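Local coordinates for protein beta-galactosidase (Geobacillus stearothermophilus, PDB 4OIF) that probably hydrolyses terminal non-reducing beta-D-galactose residues of beta-D-galactosides, as a zinc-binding, homotrimeric member of glycoside hydrolase family 42, at residues 316-321 / 347-352; 355-360 / 392-397; 630-635 / 639-644. All coordinates share one frame; numbering follows the deposited sequence.

Contact 1: residues 316-321 / 347-352; sequences QPFLLM and MQMIAH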
loop_
_atom_site.group_PDB
_atom_site.type_symbol
_atom_site.label_atom_id
_atom_site.label_comp_id
_atom_site.label_asym_id
_atom_site.label_seq_id
_atom_site.Cartn_x
_atom_site.Cartn_y
_atom_site.Cartn_z
ATOM N N GLN A 316 -13.068 -26.365 30.314
ATOM C CA GLN A 316 -14.112 -25.950 31.241
ATOM C C GLN A 316 -14.923 -24.854 30.534
ATOM O O GLN A 316 -14.516 -24.385 29.474
ATOM C CB GLN A 316 -13.496 -25.445 32.549
ATOM C CG GLN A 316 -12.683 -24.178 32.348
ATOM C CD GLN A 316 -12.107 -23.598 33.628
ATOM O OE1 GLN A 316 -12.083 -24.248 34.679
ATOM N NE2 GLN A 316 -11.625 -22.362 33.541
ATOM N N PRO A 317 -16.069 -24.439 31.102
ATOM C CA PRO A 317 -16.773 -23.353 30.411
ATOM C C PRO A 317 -15.924 -22.077 30.298
ATOM O O PRO A 317 -15.093 -21.813 31.171
ATOM C CB PRO A 317 -17.995 -23.108 31.296
ATOM C CG PRO A 317 -18.187 -24.378 32.042
ATOM C CD PRO A 317 -16.824 -24.934 32.268
ATOM N N PHE A 318 -16.123 -21.307 29.232
ATOM C CA PHE A 318 -15.436 -20.030 29.089
ATOM C C PHE A 318 -16.426 -18.883 29.250
ATOM O O PHE A 318 -17.622 -19.095 29.345
ATOM C CB PHE A 318 -14.713 -19.942 27.737
ATOM C CG PHE A 318 -15.637 -19.784 26.552
ATOM C CD1 PHE A 318 -16.131 -20.900 25.887
ATOM C CD2 PHE A 318 -15.993 -18.515 26.090
ATOM C CE1 PHE A 318 -16.980 -20.761 24.796
ATOM C CE2 PHE A 318 -16.840 -18.364 24.996
ATOM C CZ PHE A 318 -17.334 -19.495 24.346
ATOM N N LEU A 319 -15.927 -17.660 29.282
ATOM C CA LEU A 319 -16.809 -16.521 29.419
ATOM C C LEU A 319 -16.653 -15.581 28.227
ATOM O O LEU A 319 -15.576 -15.054 27.964
ATOM C CB LEU A 319 -16.542 -15.793 30.749
ATOM C CG LEU A 319 -16.878 -16.601 32.020
ATOM C CD1 LEU A 319 -16.254 -16.000 33.274
ATOM C CD2 LEU A 319 -18.386 -16.778 32.214
ATOM N N LEU A 320 -17.733 -15.400 27.478
ATOM C CA LEU A 320 -17.751 -14.351 26.478
ATOM C C LEU A 320 -17.705 -13.033 27.232
ATOM O O LEU A 320 -18.646 -12.699 27.953
ATOM C CB LEU A 320 -18.987 -14.437 25.599
ATOM C CG LEU A 320 -19.056 -13.359 24.518
ATOM C CD1 LEU A 320 -17.864 -13.501 23.591
ATOM C CD2 LEU A 320 -20.369 -13.445 23.741
ATOM N N MET A 321 -16.594 -12.307 27.099
ATOM C CA MET A 321 -16.422 -11.046 27.818
ATOM C C MET A 321 -16.964 -9.876 26.995
ATOM O O MET A 321 -17.532 -8.916 27.536
ATOM C CB MET A 321 -14.945 -10.815 28.168
ATOM C CG MET A 321 -14.688 -9.591 29.050
ATOM S SD MET A 321 -15.341 -9.755 30.730
ATOM C CE MET A 321 -14.470 -11.218 31.264
ATOM N N MET A 347 -26.914 -17.350 21.504
ATOM C CA MET A 347 -27.193 -18.759 21.752
ATOM C C MET A 347 -26.037 -19.631 21.264
ATOM O O MET A 347 -25.690 -20.618 21.921
ATOM C CB MET A 347 -28.500 -19.183 21.087
ATOM C CG MET A 347 -29.713 -18.478 21.665
ATOM S SD MET A 347 -29.947 -18.836 23.416
ATOM C CE MET A 347 -29.980 -17.183 24.087
ATOM N N GLN A 348 -25.434 -19.261 20.130
ATOM C CA GLN A 348 -24.297 -20.022 19.622
ATOM C C GLN A 348 -23.146 -19.976 20.612
ATOM O O GLN A 348 -22.442 -20.974 20.829
ATOM C CB GLN A 348 -23.824 -19.502 18.270
ATOM C CG GLN A 348 -22.716 -20.372 17.695
ATOM C CD GLN A 348 -22.010 -19.766 16.498
ATOM O OE1 GLN A 348 -21.970 -18.541 16.328
ATOM N NE2 GLN A 348 -21.431 -20.629 15.663
ATOM N N MET A 349 -22.962 -18.806 21.216
ATOM C CA MET A 349 -21.918 -18.654 22.214
ATOM C C MET A 349 -22.156 -19.586 23.390
ATOM O O MET A 349 -21.226 -20.277 23.830
ATOM C CB MET A 349 -21.831 -17.205 22.680
ATOM C CG MET A 349 -21.084 -16.320 21.700
ATOM S SD MET A 349 -19.343 -16.768 21.610
ATOM C CE MET A 349 -18.828 -15.783 20.207
ATOM N N ILE A 350 -23.389 -19.623 23.894
ATOM C CA ILE A 350 -23.687 -20.541 24.999
ATOM C C ILE A 350 -23.511 -22.013 24.578
ATOM O O ILE A 350 -23.077 -22.856 25.359
ATOM C CB ILE A 350 -25.122 -20.320 25.541
ATOM C CG1 ILE A 350 -25.308 -18.856 25.955
ATOM C CG2 ILE A 350 -25.444 -21.272 26.719
ATOM C CD1 ILE A 350 -24.347 -18.407 27.033
ATOM N N ALA A 351 -23.834 -22.316 23.331
ATOM C CA ALA A 351 -23.833 -23.691 22.864
ATOM C C ALA A 351 -22.417 -24.284 22.786
ATOM O O ALA A 351 -22.236 -25.490 22.960
ATOM C CB ALA A 351 -24.519 -23.778 21.513
ATOM N N HIS A 352 -21.423 -23.443 22.524
ATOM C CA HIS A 352 -20.053 -23.914 22.392
ATOM C C HIS A 352 -19.289 -23.769 23.697
ATOM O O HIS A 352 -18.094 -24.030 23.737
ATOM C CB HIS A 352 -19.323 -23.170 21.270
ATOM C CG HIS A 352 -19.667 -23.656 19.894
ATOM N ND1 HIS A 352 -18.888 -24.564 19.209
ATOM C CD2 HIS A 352 -20.708 -23.363 19.078
ATOM C CE1 HIS A 352 -19.437 -24.811 18.033
ATOM N NE2 HIS A 352 -20.540 -24.093 17.927
#

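Contact 2: residues 355-360 / 392-397; sequences DSILYF and AEVGKA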
loop_
_atom_site.group_PDB
_atom_site.type_symbol
_atom_site.label_atom_id
_atom_site.label_comp_id
_atom_site.label_asym_id
_atom_site.label_seq_id
_atom_site.Cartn_x
_atom_site.Cartn_y
_atom_site.Cartn_z
ATOM N N ASP A 355 -20.452 -19.457 29.621
ATOM C CA ASP A 355 -21.406 -19.240 30.713
ATOM C C ASP A 355 -21.741 -17.757 30.877
ATOM O O ASP A 355 -22.177 -17.324 31.945
ATOM C CB ASP A 355 -20.872 -19.804 32.034
ATOM C CG ASP A 355 -21.022 -21.312 32.121
ATOM O OD1 ASP A 355 -21.812 -21.884 31.337
ATOM O OD2 ASP A 355 -20.354 -21.931 32.977
ATOM N N SER A 356 -21.561 -16.982 29.813
ATOM C CA SER A 356 -21.929 -15.570 29.838
ATOM C C SER A 356 -22.235 -15.019 28.451
ATOM O O SER A 356 -21.743 -15.529 27.451
ATOM C CB SER A 356 -20.817 -14.731 30.470
ATOM O OG SER A 356 -19.655 -14.741 29.660
ATOM N N ILE A 357 -23.072 -13.987 28.419
ATOM C CA ILE A 357 -23.209 -13.095 27.285
ATOM C C ILE A 357 -22.924 -11.663 27.772
ATOM O O ILE A 357 -23.731 -11.021 28.481
ATOM C CB ILE A 357 -24.604 -13.185 26.624
ATOM C CG1 ILE A 357 -24.880 -14.612 26.122
ATOM C CG2 ILE A 357 -24.700 -12.199 25.480
ATOM C CD1 ILE A 357 -23.953 -15.093 25.013
ATOM N N LEU A 358 -21.742 -11.183 27.408
ATOM C CA LEU A 358 -21.290 -9.873 27.828
ATOM C C LEU A 358 -20.921 -9.023 26.607
ATOM O O LEU A 358 -20.339 -9.506 25.628
ATOM C CB LEU A 358 -20.110 -9.998 28.799
ATOM C CG LEU A 358 -20.418 -10.779 30.086
ATOM C CD1 LEU A 358 -19.149 -11.162 30.869
ATOM C CD2 LEU A 358 -21.382 -9.995 30.971
ATOM N N TYR A 359 -21.287 -7.751 26.690
ATOM C CA TYR A 359 -21.157 -6.804 25.608
ATOM C C TYR A 359 -20.067 -5.778 25.846
ATOM O O TYR A 359 -19.688 -5.458 26.985
ATOM C CB TYR A 359 -22.470 -6.043 25.396
ATOM C CG TYR A 359 -23.712 -6.902 25.357
ATOM C CD1 TYR A 359 -23.862 -7.903 24.401
ATOM C CD2 TYR A 359 -24.750 -6.695 26.267
ATOM C CE1 TYR A 359 -25.006 -8.685 24.366
ATOM C CE2 TYR A 359 -25.897 -7.462 26.235
ATOM C CZ TYR A 359 -26.021 -8.457 25.282
ATOM O OH TYR A 359 -27.160 -9.225 25.250
ATOM N N PHE A 360 -19.565 -5.251 24.747
ATOM C CA PHE A 360 -19.070 -3.903 24.784
ATOM C C PHE A 360 -20.027 -3.093 23.932
ATOM O O PHE A 360 -20.173 -3.379 22.746
ATOM C CB PHE A 360 -17.643 -3.769 24.259
ATOM C CG PHE A 360 -17.105 -2.390 24.445
ATOM C CD1 PHE A 360 -16.436 -2.046 25.615
ATOM C CD2 PHE A 360 -17.354 -1.408 23.500
ATOM C CE1 PHE A 360 -15.980 -0.759 25.815
ATOM C CE2 PHE A 360 -16.906 -0.119 23.692
ATOM C CZ PHE A 360 -16.220 0.209 24.852
ATOM N N ALA A 392 -32.840 -7.495 25.547
ATOM C CA ALA A 392 -33.810 -7.918 26.557
ATOM C C ALA A 392 -34.312 -9.339 26.312
ATOM O O ALA A 392 -34.454 -10.116 27.245
ATOM C CB ALA A 392 -34.983 -6.952 26.602
ATOM N N GLU A 393 -34.590 -9.675 25.059
ATOM C CA GLU A 393 -35.019 -11.024 24.716
ATOM C C GLU A 393 -33.942 -12.040 25.051
ATOM O O GLU A 393 -34.241 -13.125 25.586
ATOM C CB GLU A 393 -35.399 -11.113 23.238
ATOM C CG GLU A 393 -36.749 -10.469 22.938
ATOM C CD GLU A 393 -37.854 -10.939 23.897
ATOM O OE1 GLU A 393 -38.040 -12.171 24.055
ATOM O OE2 GLU A 393 -38.535 -10.076 24.496
ATOM N N VAL A 394 -32.688 -11.696 24.754
ATOM C CA VAL A 394 -31.593 -12.585 25.126
ATOM C C VAL A 394 -31.585 -12.762 26.644
ATOM O O VAL A 394 -31.485 -13.887 27.127
ATOM C CB VAL A 394 -30.211 -12.075 24.626
ATOM C CG1 VAL A 394 -29.074 -12.818 25.315
ATOM C CG2 VAL A 394 -30.102 -12.246 23.117
ATOM N N GLY A 395 -31.726 -11.661 27.388
ATOM C CA GLY A 395 -31.761 -11.712 28.844
ATOM C C GLY A 395 -32.829 -12.650 29.393
ATOM O O GLY A 395 -32.543 -13.528 30.227
ATOM N N LYS A 396 -34.059 -12.458 28.907
ATOM C CA LYS A 396 -35.197 -13.301 29.272
ATOM C C LYS A 396 -34.908 -14.759 28.963
ATOM O O LYS A 396 -35.291 -15.654 29.718
ATOM C CB LYS A 396 -36.463 -12.859 28.533
ATOM C CG LYS A 396 -36.884 -11.425 28.808
ATOM C CD LYS A 396 -37.981 -10.985 27.847
ATOM C CE LYS A 396 -38.441 -9.557 28.126
ATOM N NZ LYS A 396 -39.653 -9.191 27.333
ATOM N N ALA A 397 -34.228 -14.997 27.848
ATOM C CA ALA A 397 -33.911 -16.362 27.483
ATOM C C ALA A 397 -32.887 -16.950 28.449
ATOM O O ALA A 397 -33.025 -18.097 28.887
ATOM C CB ALA A 397 -33.416 -16.427 26.058
#

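Contact 3: residues 630-635 / 639-644; sequences VQARQA and DYVFIM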
loop_
_atom_site.group_PDB
_atom_site.type_symbol
_atom_site.label_atom_id
_atom_site.label_comp_id
_atom_site.label_asym_id
_atom_site.label_seq_id
_atom_site.Cartn_x
_atom_site.Cartn_y
_atom_site.Cartn_z
ATOM N N VAL A 630 -26.206 -27.738 14.940
ATOM C CA VAL A 630 -26.709 -28.314 16.173
ATOM C C VAL A 630 -25.527 -28.549 17.090
ATOM O O VAL A 630 -24.582 -29.231 16.711
ATOM C CB VAL A 630 -27.485 -29.634 15.932
ATOM C CG1 VAL A 630 -27.914 -30.240 17.257
ATOM C CG2 VAL A 630 -28.701 -29.389 15.030
ATOM N N GLN A 631 -25.571 -27.963 18.282
ATOM C CA GLN A 631 -24.456 -28.077 19.219
ATOM C C GLN A 631 -24.981 -28.299 20.617
ATOM O O GLN A 631 -26.007 -27.745 20.967
ATOM C CB GLN A 631 -23.584 -26.817 19.190
ATOM C CG GLN A 631 -22.741 -26.647 17.934
ATOM C CD GLN A 631 -21.660 -27.693 17.824
ATOM O OE1 GLN A 631 -21.113 -28.157 18.833
ATOM N NE2 GLN A 631 -21.350 -28.084 16.595
ATOM N N ALA A 632 -24.272 -29.070 21.434
ATOM C CA ALA A 632 -24.801 -29.435 22.743
ATOM C C ALA A 632 -23.847 -29.248 23.931
ATOM O O ALA A 632 -22.620 -29.258 23.794
ATOM C CB ALA A 632 -25.263 -30.865 22.704
ATOM N N ARG A 633 -24.437 -29.087 25.107
ATOM C CA ARG A 633 -23.695 -29.180 26.355
ATOM C C ARG A 633 -24.317 -30.272 27.204
ATOM O O ARG A 633 -25.504 -30.529 27.116
ATOM C CB ARG A 633 -23.682 -27.840 27.075
ATOM C CG ARG A 633 -22.871 -26.816 26.298
ATOM C CD ARG A 633 -22.887 -25.475 26.930
ATOM N NE ARG A 633 -22.185 -25.462 28.203
ATOM C CZ ARG A 633 -21.970 -24.354 28.894
ATOM N NH1 ARG A 633 -22.408 -23.197 28.409
ATOM N NH2 ARG A 633 -21.327 -24.401 30.056
ATOM N N GLN A 634 -23.507 -30.942 28.004
ATOM C CA GLN A 634 -23.979 -32.133 28.677
ATOM C C GLN A 634 -23.890 -32.003 30.183
ATOM O O GLN A 634 -22.831 -31.701 30.731
ATOM C CB GLN A 634 -23.184 -33.347 28.195
ATOM C CG GLN A 634 -23.073 -33.413 26.685
ATOM C CD GLN A 634 -22.681 -34.785 26.174
ATOM O OE1 GLN A 634 -21.508 -35.063 25.939
ATOM N NE2 GLN A 634 -23.668 -35.647 25.991
ATOM N N ALA A 635 -25.024 -32.220 30.843
ATOM C CA ALA A 635 -25.103 -32.249 32.299
ATOM C C ALA A 635 -25.146 -33.711 32.766
ATOM O O ALA A 635 -25.314 -34.611 31.944
ATOM C CB ALA A 635 -26.328 -31.482 32.771
ATOM N N ASP A 639 -28.954 -33.706 28.485
ATOM C CA ASP A 639 -28.317 -32.990 27.400
ATOM C C ASP A 639 -29.073 -31.683 27.130
ATOM O O ASP A 639 -30.300 -31.641 27.177
ATOM C CB ASP A 639 -28.259 -33.866 26.142
ATOM C CG ASP A 639 -27.233 -34.997 26.254
ATOM O OD1 ASP A 639 -26.181 -34.813 26.913
ATOM O OD2 ASP A 639 -27.481 -36.072 25.666
ATOM N N TYR A 640 -28.326 -30.611 26.890
ATOM C CA TYR A 640 -28.883 -29.349 26.416
ATOM C C TYR A 640 -28.430 -29.129 24.990
ATOM O O TYR A 640 -27.247 -29.004 24.716
ATOM C CB TYR A 640 -28.446 -28.170 27.276
ATOM C CG TYR A 640 -28.893 -28.228 28.707
ATOM C CD1 TYR A 640 -27.991 -28.529 29.724
ATOM C CD2 TYR A 640 -30.214 -27.975 29.052
ATOM C CE1 TYR A 640 -28.396 -28.576 31.044
ATOM C CE2 TYR A 640 -30.624 -28.014 30.369
ATOM C CZ TYR A 640 -29.715 -28.315 31.360
ATOM O OH TYR A 640 -30.116 -28.357 32.676
ATOM N N VAL A 641 -29.387 -29.068 24.085
ATOM C CA VAL A 641 -29.093 -29.062 22.678
ATOM C C VAL A 641 -29.594 -27.781 22.032
ATOM O O VAL A 641 -30.722 -27.369 22.233
ATOM C CB VAL A 641 -29.715 -30.297 22.016
ATOM C CG1 VAL A 641 -29.341 -30.363 20.543
ATOM C CG2 VAL A 641 -29.249 -31.563 22.754
ATOM N N PHE A 642 -28.730 -27.141 21.267
ATOM C CA PHE A 642 -29.055 -25.913 20.561
ATOM C C PHE A 642 -29.200 -26.211 19.076
ATOM O O PHE A 642 -28.256 -26.696 18.434
ATOM C CB PHE A 642 -27.963 -24.856 20.766
ATOM C CG PHE A 642 -27.871 -24.320 22.160
ATOM C CD1 PHE A 642 -27.376 -25.103 23.195
ATOM C CD2 PHE A 642 -28.246 -23.015 22.434
ATOM C CE1 PHE A 642 -27.283 -24.600 24.493
ATOM C CE2 PHE A 642 -28.153 -22.500 23.730
ATOM C CZ PHE A 642 -27.672 -23.297 24.761
ATOM N N ILE A 643 -30.375 -25.912 18.535
ATOM C CA ILE A 643 -30.628 -26.046 17.107
ATOM C C ILE A 643 -30.722 -24.651 16.486
ATOM O O ILE A 643 -31.697 -23.928 16.684
ATOM C CB ILE A 643 -31.904 -26.849 16.836
ATOM C CG1 ILE A 643 -31.911 -28.131 17.684
ATOM C CG2 ILE A 643 -32.022 -27.161 15.356
ATOM C CD1 ILE A 643 -33.213 -28.956 17.600
ATOM N N MET A 644 -29.695 -24.284 15.726
ATOM C CA MET A 644 -29.505 -22.907 15.291
ATOM C C MET A 644 -29.568 -22.739 13.770
ATOM O O MET A 644 -28.802 -23.351 13.025
ATOM C CB MET A 644 -28.166 -22.387 15.838
ATOM C CG MET A 644 -28.066 -22.487 17.350
ATOM S SD MET A 644 -26.398 -22.242 17.988
ATOM C CE MET A 644 -25.555 -23.700 17.390
#

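Contact 1: residues 316-321 / 347-352
Leu320 lays both of its methyls against the side chain of Met349, the two chains crossing at about a right angle. The tightest approach is between Leu320 CD2 and Met349 CG, at 3.6 Å, while Leu320 CD1 lies 4.1 Å from Met349 SD. Methionine can follow the leucine fork in this way because its chain bends at the second torsion (chi2 -67°), which brings the sulfur alongside the branch. The pair illustrates how the helices of a TIM barrel pack on its strands: strand 319-322 and helix 341-351 follow each other as a beta-alpha unit, and the helix covers the outer side of the strand that ends in Glu322, the predicted nucleophile. Val303 and Asn307 of helix 296-312 touch Met349 from the preceding helix, and Ile357 of the next strand meets both Leu320 and Met349. Two residues before Leu320, Phe318 turns the edge of its ring to His352 O, which lies close to the ring plane and 3.6 Å from Phe318 CE1. Phe318 CZ comes within 4.0 Å of Met349 O. His352 O accepts a hydrogen bond from Arg311, and the imidazole of His352 points away toward Asp308, which holds its ND1.

Contact 2: residues 355-360 / 392-397
Val394 meets strand 356-359 through a single methyl, CG1, which faces two side chains at once. Tyr359 approaches from the opposite direction and presents its hydroxyl, with OH 4.1 Å from Val394 CG1, whereas Ile357 offers a methyl, its CG2 lying 4.4 Å from the same Val394 CG1. That methyl stands anti to the backbone nitrogen of Val394 (chi1 166°), which directs it from helix 386-399 to the strand. The fit is light, burying only 78 Å² over both sides, and neighbouring side chains add to it. His17 of strand 16-21 touches Val394 and Ile357 alike, and Phe343 of helix 341-351 lies against Val394 too. A second shell fixes the tyrosine: its hydroxyl is hydrogen-bonded with His17 NE2 and His342 NE2, and its ring also meets both imidazoles, the plane of His17 being steeply inclined to it. Backbone bonds from Ile357 and Tyr359 to Gly18 hold the strand beside strand 16-21, where the last strand of the TIM barrel returns to the first, and helix 386-399 covers that seam from outside. Even from this helix-facing position, the Tyr359 side chain is about 7 Å from that of Glu322, the predicted nucleophile. A methyl offers the phenol oxygen only van der Waals contact, and the polar needs of the hydroxyl are met by the two histidines, so the contact itself is non-polar and undirected.

Contact 3: residues 630-635 / 639-644
Gln631 and Phe642 form one of two hydrogen-bonded antiparallel pairs that lock strands 628-634 and 638-645 together, and Arg633 with Tyr640 forms the other. Each pair exchanges two backbone bonds: the first includes Gln631 N to Phe642 O at 3.0 Å, the second Tyr640 N to Arg633 O at 2.8 Å. Between the pairs comes a CA-H...O contact, with Ala632 CA 3.2 Å from Tyr640 O. A polar side-chain bond joins Gln634 and Asp639, which run alongside each other from the same face, amide and carboxylate planes 34° apart. Gln634 NE2 gives a nearly straight bond (168°) to Asp639 OD1, 2.8 Å away, arriving from above the carboxylate plane; Arg686 makes a salt bridge to the same oxygen. An alanine at Gln634 would probably leave Asp639 OD1 without its amide donor. Apolar contacts complete the faces. Val630 CG1 meets Val641 CG1 at 3.6 Å, and Ala632 CB meets Val641 CG2 at 4.0 Å; on the face of Gln631 and Tyr640, Met644 bends at its third torsion (chi3 -68°), setting its CE 4.1 Å from Gln631 CB. The whole is a beta hairpin, opening the antiparallel sheet of the C-terminal domain, with strand 628-634 at its margin.

How the contacts relate
All three contacts are buried, yet they differ in depth and chemistry. Contact 1 lies nearest the chain centre (its own centre about 12 Å away), contacts 2 and 3 some 20 Å out. Contacts 1 and 2 both seat barrel strands against outer helices and rest mainly on apolar side chains, more extensive in contact 1 than in contact 2; helix 341-351 serves contact 1 and leads straight into the strand of contact 2. Contact 3, in the C-terminal domain, depends instead on backbone hydrogen bonding. Arg633 stitches the domains together: NH1 hydrogen-bonds Ile350 O in the helix of contact 1, and NH2 forms a salt bridge with Asp355 of contact 2, while Phe642 packs on Ala351.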